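Local coordinates for putative ATP-grasp superfamily protein (Archaeoglobus fulgidus, PDB 3DF7) that is of unknown function but, as a putative member of the ATP-grasp superfamily, probably binds ATP and a metal ion, at residues A[18-30]-A[283-297]. Residues are numbered along the deposited sequence; the frame is centred on the assembly and turned at random.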
ATOM      1  N   ASP A  18       8.017  14.538   6.058  1.00 23.44           N
ATOM      2  CA  ASP A  18       9.087  13.566   5.832  1.00 23.56           C
ATOM      3  C   ASP A  18       8.794  12.154   6.318  1.00 23.75           C
ATOM      4  O   ASP A  18       9.182  11.183   5.672  1.00 22.99           O
ATOM      5  CB  ASP A  18      10.387  14.042   6.480  1.00 24.52           C
ATOM      6  CG  ASP A  18      10.751  15.456   6.084  1.00 25.67           C
ATOM      7  OD1 ASP A  18      10.315  15.909   5.007  1.00 26.81           O
ATOM      8  OD2 ASP A  18      11.482  16.112   6.849  1.00 27.45           O
ATOM      9  N   SER A  19       8.124  12.041   7.461  1.00 23.55           N
ATOM     10  CA  SER A  19       7.797  10.737   8.027  1.00 23.37           C
ATOM     11  C   SER A  19       7.072   9.852   7.022  1.00 22.82           C
ATOM     12  O   SER A  19       7.404   8.675   6.862  1.00 22.79           O
ATOM     13  CB  SER A  19       6.927  10.901   9.274  1.00 24.24           C
ATOM     14  OG  SER A  19       6.500   9.638   9.753  1.00 25.74           O
ATOM     15  N   THR A  20       6.075  10.422   6.353  1.00 21.13           N
ATOM     16  CA  THR A  20       5.292   9.692   5.363  1.00 20.16           C
ATOM     17  C   THR A  20       6.018   9.676   4.024  1.00 17.55           C
ATOM     18  O   THR A  20       5.937   8.704   3.277  1.00 16.02           O
ATOM     19  CB  THR A  20       3.902  10.343   5.156  1.00 22.50           C
ATOM     20  OG1 THR A  20       3.195  10.365   6.400  1.00 24.39           O
ATOM     21  CG2 THR A  20       3.085   9.560   4.131  1.00 20.21           C
ATOM     22  N   ALA A  21       6.730  10.759   3.735  1.00 16.62           N
ATOM     23  CA  ALA A  21       7.463  10.880   2.481  1.00 15.30           C
ATOM     24  C   ALA A  21       8.521   9.797   2.303  1.00 14.30           C
ATOM     25  O   ALA A  21       8.747   9.327   1.187  1.00 13.35           O
ATOM     26  CB  ALA A  21       8.113  12.255   2.391  1.00 17.21           C
ATOM     27  N   VAL A  22       9.175   9.404   3.391  1.00 13.43           N
ATOM     28  CA  VAL A  22      10.217   8.392   3.286  1.00 12.84           C
ATOM     29  C   VAL A  22       9.654   7.062   2.782  1.00 12.51           C
ATOM     30  O   VAL A  22      10.333   6.334   2.052  1.00 10.86           O
ATOM     31  CB  VAL A  22      10.956   8.200   4.638  1.00 15.74           C
ATOM     32  CG1 VAL A  22      10.113   7.371   5.605  1.00 12.76           C
ATOM     33  CG2 VAL A  22      12.320   7.564   4.389  1.00 13.87           C
ATOM     34  N   GLU A  23       8.415   6.752   3.161  1.00 11.11           N
ATOM     35  CA  GLU A  23       7.782   5.514   2.710  1.00 11.72           C
ATOM     36  C   GLU A  23       7.431   5.622   1.227  1.00 10.44           C
ATOM     37  O   GLU A  23       7.655   4.686   0.460  1.00 10.54           O
ATOM     38  CB  GLU A  23       6.517   5.224   3.521  1.00 11.97           C
ATOM     39  CG  GLU A  23       6.791   4.774   4.951  1.00 15.39           C
ATOM     40  CD  GLU A  23       5.524   4.380   5.688  1.00 16.36           C
ATOM     41  OE1 GLU A  23       4.801   3.487   5.200  1.00 17.27           O
ATOM     42  OE2 GLU A  23       5.253   4.967   6.755  1.00 20.28           O
ATOM     43  N   GLY A  24       6.878   6.763   0.827  1.00  9.93           N
ATOM     44  CA  GLY A  24       6.533   6.951  -0.573  1.00  8.44           C
ATOM     45  C   GLY A  24       7.769   6.885  -1.458  1.00  8.78           C
ATOM     46  O   GLY A  24       7.756   6.258  -2.522  1.00  9.89           O
ATOM     47  N   LEU A  25       8.840   7.539  -1.021  1.00  6.65           N
ATOM     48  CA  LEU A  25      10.086   7.543  -1.777  1.00  8.02           C
ATOM     49  C   LEU A  25      10.622   6.121  -1.930  1.00  7.64           C
ATOM     50  O   LEU A  25      11.104   5.742  -2.994  1.00  5.93           O
ATOM     51  CB  LEU A  25      11.130   8.417  -1.078  1.00  8.27           C
ATOM     52  CG  LEU A  25      12.531   8.408  -1.696  1.00  8.91           C
ATOM     53  CD1 LEU A  25      12.472   8.888  -3.148  1.00 10.16           C
ATOM     54  CD2 LEU A  25      13.449   9.302  -0.877  1.00  8.00           C
ATOM     55  N   ALA A  26      10.534   5.343  -0.856  1.00  8.24           N
ATOM     56  CA  ALA A  26      11.005   3.963  -0.868  1.00  8.03           C
ATOM     57  C   ALA A  26      10.203   3.136  -1.866  1.00  8.67           C
ATOM     58  O   ALA A  26      10.759   2.333  -2.623  1.00  8.26           O
ATOM     59  CB  ALA A  26      10.890   3.361   0.528  1.00  7.14           C
HETATM   60  N   MSE A  27       8.890   3.334  -1.876  1.00  9.15           N
HETATM   61  CA  MSE A  27       8.048   2.598  -2.801  1.00  7.78           C
HETATM   62  C   MSE A  27       8.337   2.993  -4.244  1.00  9.17           C
HETATM   63  O   MSE A  27       8.366   2.138  -5.126  1.00  7.24           O
HETATM   64  CB  MSE A  27       6.563   2.822  -2.492  1.00  9.83           C
HETATM   65  CG  MSE A  27       6.056   2.034  -1.287  1.00 11.69           C
HETATM   66 SE   MSE A  27       4.135   2.172  -1.045  1.00 18.40          SE
HETATM   67  CE  MSE A  27       4.122   3.655   0.182  1.00 15.25           C
ATOM     68  N   PHE A  28       8.532   4.287  -4.493  1.00  7.99           N
ATOM     69  CA  PHE A  28       8.818   4.735  -5.856  1.00  7.11           C
ATOM     70  C   PHE A  28      10.135   4.132  -6.342  1.00  7.91           C
ATOM     71  O   PHE A  28      10.228   3.634  -7.464  1.00  7.51           O
ATOM     72  CB  PHE A  28       8.914   6.263  -5.930  1.00  7.06           C
ATOM     73  CG  PHE A  28       9.132   6.787  -7.325  1.00  9.54           C
ATOM     74  CD1 PHE A  28       8.061   6.951  -8.198  1.00  8.81           C
ATOM     75  CD2 PHE A  28      10.414   7.086  -7.776  1.00  9.68           C
ATOM     76  CE1 PHE A  28       8.261   7.407  -9.502  1.00 10.87           C
ATOM     77  CE2 PHE A  28      10.628   7.542  -9.082  1.00 11.88           C
ATOM     78  CZ  PHE A  28       9.547   7.702  -9.945  1.00  9.55           C
ATOM     79  N   LYS A  29      11.160   4.192  -5.494  1.00  7.66           N
ATOM     80  CA  LYS A  29      12.469   3.641  -5.841  1.00  9.21           C
ATOM     81  C   LYS A  29      12.323   2.152  -6.148  1.00  9.18           C
ATOM     82  O   LYS A  29      12.815   1.657  -7.167  1.00  8.44           O
ATOM     83  CB  LYS A  29      13.450   3.844  -4.677  1.00 10.53           C
ATOM     84  CG  LYS A  29      14.861   3.320  -4.933  1.00 13.84           C
ATOM     85  CD  LYS A  29      15.705   3.393  -3.662  1.00 18.08           C
ATOM     86  CE  LYS A  29      17.164   3.049  -3.920  1.00 21.46           C
ATOM     87  NZ  LYS A  29      17.322   1.757  -4.642  1.00 24.42           N
ATOM     88  N   SER A  30      11.623   1.446  -5.266  1.00  9.21           N
ATOM     89  CA  SER A  30      11.411   0.016  -5.429  1.00 10.90           C
ATOM     90  C   SER A  30      10.638  -0.300  -6.710  1.00  9.89           C
ATOM     91  O   SER A  30      10.972  -1.246  -7.424  1.00 10.88           O
ATOM     92  CB  SER A  30      10.665  -0.546  -4.211  1.00 13.12           C
ATOM     93  OG  SER A  30      10.383  -1.922  -4.387  1.00 22.13           O
ATOM     94  N   LYS A 283      11.042   2.217   9.950  1.00 10.78           N
ATOM     95  CA  LYS A 283      11.181   3.652   9.817  1.00 12.54           C
ATOM     96  C   LYS A 283      11.964   4.100  11.044  1.00 13.01           C
ATOM     97  O   LYS A 283      11.687   3.669  12.169  1.00 10.61           O
ATOM     98  CB  LYS A 283       9.803   4.314   9.786  1.00 13.39           C
ATOM     99  CG  LYS A 283       9.837   5.824   9.668  1.00 16.82           C
ATOM    100  CD  LYS A 283       8.431   6.412   9.735  1.00 17.78           C
ATOM    101  CE  LYS A 283       7.565   5.906   8.593  1.00 18.43           C
ATOM    102  NZ  LYS A 283       6.203   6.504   8.612  1.00 15.63           N
ATOM    103  N   SER A 284      12.957   4.949  10.822  1.00 11.15           N
ATOM    104  CA  SER A 284      13.784   5.426  11.916  1.00 12.70           C
ATOM    105  C   SER A 284      14.271   6.836  11.646  1.00 12.55           C
ATOM    106  O   SER A 284      13.925   7.444  10.627  1.00 11.17           O
ATOM    107  CB  SER A 284      14.983   4.489  12.102  1.00 13.90           C
ATOM    108  OG  SER A 284      15.698   4.320  10.881  1.00 15.49           O
ATOM    109  N   LYS A 285      15.072   7.349  12.576  1.00 12.74           N
ATOM    110  CA  LYS A 285      15.640   8.680  12.462  1.00 14.65           C
ATOM    111  C   LYS A 285      17.149   8.569  12.258  1.00 14.63           C
ATOM    112  O   LYS A 285      17.853   7.980  13.076  1.00 14.72           O
ATOM    113  CB  LYS A 285      15.354   9.493  13.731  1.00 16.70           C
ATOM    114  CG  LYS A 285      13.866   9.681  14.046  1.00 21.00           C
ATOM    115  CD  LYS A 285      13.153  10.480  12.961  1.00 24.08           C
ATOM    116  CE  LYS A 285      12.744  11.868  13.447  1.00 26.28           C
ATOM    117  NZ  LYS A 285      13.906  12.698  13.867  1.00 29.15           N
ATOM    118  N   SER A 286      17.630   9.116  11.149  1.00 13.64           N
ATOM    119  CA  SER A 286      19.055   9.124  10.834  1.00 14.51           C
ATOM    120  C   SER A 286      19.788   7.791  10.969  1.00 13.49           C
ATOM    121  O   SER A 286      20.882   7.736  11.528  1.00 11.96           O
ATOM    122  CB  SER A 286      19.752  10.174  11.703  1.00 16.52           C
ATOM    123  OG  SER A 286      19.115  11.432  11.570  1.00 19.00           O
ATOM    124  N   ALA A 287      19.196   6.715  10.460  1.00 12.16           N
ATOM    125  CA  ALA A 287      19.857   5.414  10.528  1.00 10.40           C
ATOM    126  C   ALA A 287      21.111   5.501   9.660  1.00 10.47           C
ATOM    127  O   ALA A 287      21.117   6.182   8.630  1.00 10.73           O
ATOM    128  CB  ALA A 287      18.930   4.320  10.010  1.00 11.46           C
ATOM    129  N   GLU A 288      22.169   4.811  10.070  1.00 10.79           N
ATOM    130  CA  GLU A 288      23.429   4.843   9.337  1.00 11.84           C
ATOM    131  C   GLU A 288      23.387   4.196   7.956  1.00 12.27           C
ATOM    132  O   GLU A 288      24.004   4.696   7.017  1.00 11.01           O
ATOM    133  CB  GLU A 288      24.531   4.174  10.164  1.00 13.26           C
ATOM    134  CG  GLU A 288      25.898   4.193   9.489  1.00 13.70           C
ATOM    135  CD  GLU A 288      26.977   3.576  10.352  1.00 19.20           C
ATOM    136  OE1 GLU A 288      27.108   3.992  11.520  1.00 21.49           O
ATOM    137  OE2 GLU A 288      27.696   2.684   9.864  1.00 18.24           O
ATOM    138  N   LYS A 289      22.659   3.088   7.835  1.00 11.96           N
ATOM    139  CA  LYS A 289      22.572   2.363   6.568  1.00 11.61           C
ATOM    140  C   LYS A 289      21.133   2.239   6.073  1.00 10.93           C
ATOM    141  O   LYS A 289      20.541   1.161   6.107  1.00 11.63           O
ATOM    142  CB  LYS A 289      23.203   0.977   6.742  1.00 12.67           C
ATOM    143  CG  LYS A 289      24.655   1.052   7.214  1.00 15.32           C
ATOM    144  CD  LYS A 289      25.254  -0.307   7.543  1.00 17.21           C
ATOM    145  CE  LYS A 289      26.699  -0.147   8.014  1.00 18.21           C
ATOM    146  NZ  LYS A 289      27.301  -1.438   8.442  1.00 19.47           N
ATOM    147  N   PRO A 290      20.561   3.347   5.576  1.00 11.43           N
ATOM    148  CA  PRO A 290      19.183   3.323   5.086  1.00 12.41           C
ATOM    149  C   PRO A 290      19.042   2.916   3.627  1.00 12.03           C
ATOM    150  O   PRO A 290      20.019   2.853   2.884  1.00 13.77           O
ATOM    151  CB  PRO A 290      18.731   4.756   5.306  1.00 13.26           C
ATOM    152  CG  PRO A 290      19.972   5.522   4.904  1.00 13.42           C
ATOM    153  CD  PRO A 290      21.097   4.723   5.561  1.00 12.39           C
ATOM    154  N   TYR A 291      17.805   2.636   3.237  1.00 11.12           N
ATOM    155  CA  TYR A 291      17.477   2.280   1.865  1.00 10.78           C
ATOM    156  C   TYR A 291      17.267   3.629   1.172  1.00 10.28           C
ATOM    157  O   TYR A 291      17.757   3.855   0.067  1.00 12.21           O
ATOM    158  CB  TYR A 291      16.195   1.445   1.840  1.00 10.16           C
ATOM    159  CG  TYR A 291      15.638   1.162   0.457  1.00 10.32           C
ATOM    160  CD1 TYR A 291      16.401   0.507  -0.508  1.00 12.27           C
ATOM    161  CD2 TYR A 291      14.333   1.531   0.126  1.00 11.38           C
ATOM    162  CE1 TYR A 291      15.876   0.219  -1.773  1.00 14.14           C
ATOM    163  CE2 TYR A 291      13.797   1.254  -1.129  1.00 12.22           C
ATOM    164  CZ  TYR A 291      14.572   0.595  -2.075  1.00 14.79           C
ATOM    165  OH  TYR A 291      14.042   0.293  -3.309  1.00 13.93           O
ATOM    166  N   VAL A 292      16.535   4.516   1.844  1.00  9.89           N
ATOM    167  CA  VAL A 292      16.269   5.871   1.354  1.00 10.03           C
ATOM    168  C   VAL A 292      16.089   6.789   2.554  1.00 11.56           C
ATOM    169  O   VAL A 292      15.784   6.328   3.657  1.00 11.38           O
ATOM    170  CB  VAL A 292      14.981   5.975   0.479  1.00 10.71           C
ATOM    171  CG1 VAL A 292      15.141   5.147  -0.786  1.00 12.73           C
ATOM    172  CG2 VAL A 292      13.756   5.533   1.275  1.00  9.69           C
ATOM    173  N   SER A 293      16.281   8.088   2.339  1.00 11.77           N
ATOM    174  CA  SER A 293      16.131   9.070   3.407  1.00 12.82           C
ATOM    175  C   SER A 293      15.369  10.295   2.910  1.00 13.51           C
ATOM    176  O   SER A 293      15.398  10.617   1.724  1.00 11.38           O
ATOM    177  CB  SER A 293      17.505   9.537   3.905  1.00 11.86           C
ATOM    178  OG  SER A 293      18.339   8.452   4.274  1.00 15.37           O
ATOM    179  N   VAL A 294      14.677  10.956   3.833  1.00 13.33           N
ATOM    180  CA  VAL A 294      13.948  12.186   3.553  1.00 14.72           C
ATOM    181  C   VAL A 294      14.084  13.005   4.831  1.00 16.40           C
ATOM    182  O   VAL A 294      13.507  12.662   5.863  1.00 16.94           O
ATOM    183  CB  VAL A 294      12.451  11.942   3.259  1.00 15.82           C
ATOM    184  CG1 VAL A 294      11.728  13.281   3.121  1.00 16.61           C
ATOM    185  CG2 VAL A 294      12.293  11.142   1.971  1.00 14.74           C
ATOM    186  N   GLY A 295      14.857  14.081   4.765  1.00 17.96           N
ATOM    187  CA  GLY A 295      15.062  14.891   5.951  1.00 19.14           C
ATOM    188  C   GLY A 295      15.820  14.044   6.956  1.00 18.32           C
ATOM    189  O   GLY A 295      16.826  13.423   6.605  1.00 18.45           O
ATOM    190  N   ASP A 296      15.339  14.003   8.195  1.00 18.20           N
ATOM    191  CA  ASP A 296      15.984  13.215   9.244  1.00 20.62           C
ATOM    192  C   ASP A 296      15.400  11.807   9.337  1.00 19.49           C
ATOM    193  O   ASP A 296      15.799  11.019  10.194  1.00 19.09           O
ATOM    194  CB  ASP A 296      15.843  13.909  10.605  1.00 23.56           C
ATOM    195  CG  ASP A 296      16.589  15.232  10.671  1.00 26.28           C
ATOM    196  OD1 ASP A 296      17.795  15.255  10.340  1.00 28.31           O
ATOM    197  OD2 ASP A 296      15.972  16.244  11.065  1.00 28.83           O
ATOM    198  N   TYR A 297      14.454  11.495   8.457  1.00 17.90           N
ATOM    199  CA  TYR A 297      13.823  10.182   8.457  1.00 16.47           C
ATOM    200  C   TYR A 297      14.497   9.214   7.496  1.00 15.52           C
ATOM    201  O   TYR A 297      14.882   9.581   6.384  1.00 14.81           O
ATOM    202  CB  TYR A 297      12.338  10.309   8.107  1.00 19.07           C
ATOM    203  CG  TYR A 297      11.467  10.739   9.268  1.00 21.87           C
ATOM    204  CD1 TYR A 297      10.978   9.805  10.178  1.00 23.15           C
ATOM    205  CD2 TYR A 297      11.151  12.083   9.469  1.00 24.54           C
ATOM    206  CE1 TYR A 297      10.192  10.196  11.262  1.00 26.17           C
ATOM    207  CE2 TYR A 297      10.367  12.488  10.551  1.00 26.34           C
ATOM    208  CZ  TYR A 297       9.892  11.538  11.443  1.00 27.13           C
ATOM    209  OH  TYR A 297       9.120  11.926  12.515  1.00 30.09           O
TER
HETATM  210  O   HOH W   1      12.971  15.516   8.843  1.00 36.91           O
HETATM  211  O   HOH W   2      15.710  -0.650  -5.066  1.00 26.07           O
HETATM  212  O   HOH W   3      13.042  -2.708  -3.424  1.00 35.27           O
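Three acceptors on one side of helix 18-30 grip Lys283 NZ. The shortest bond is the salt bridge from Lys283 NZ to Glu23 OE2, 2.6 Å, made on the anti lone pair of that oxygen while OE1 is held by Thr251. Lys283 NZ also reaches Ser19 O at 3.0 Å, standing above the carbonyl plane, and more weakly Ser19 OG. The lysine chain runs extended, then bends at chi3 (-61°), which turns the amine onto the helix; a methionine in its place would probably leave Glu23 OE2 without its counter-charge and Ser19 O without this donor. Ser19, small enough to let a ring lie close, sets CB over one face of Tyr297, 3.9 Å from the centroid, with Lys285 CD on the opposite face. The helix packs against one edge of a large antiparallel sheet, where outermost strand 292-294 runs roughly antiparallel to it (148° between N-to-C directions). Val292 and Val294 both point at the helix, their branched side chains suited to strand and apolar surface alike: Val294 CG2 lies 3.6 Å from Leu25 CD2, and Val292 CG2 3.7 Å from Ala26 CB, the small alanine leaving it room. Tyr291 and Val292 form a classic beta bulge opposite Leu299. Lys29 lays its aliphatic CD over the Tyr291 ring, 3.8 Å from the centroid, leaving NZ for Asp33 and a water shared with Tyr291 OH. Near the helix start, Gly295 is second in the type II' turn from Val294 to Tyr297; its phi is positive (66°) and a CB would collide with Asp18 OD2, which a water joins to Asp296 N.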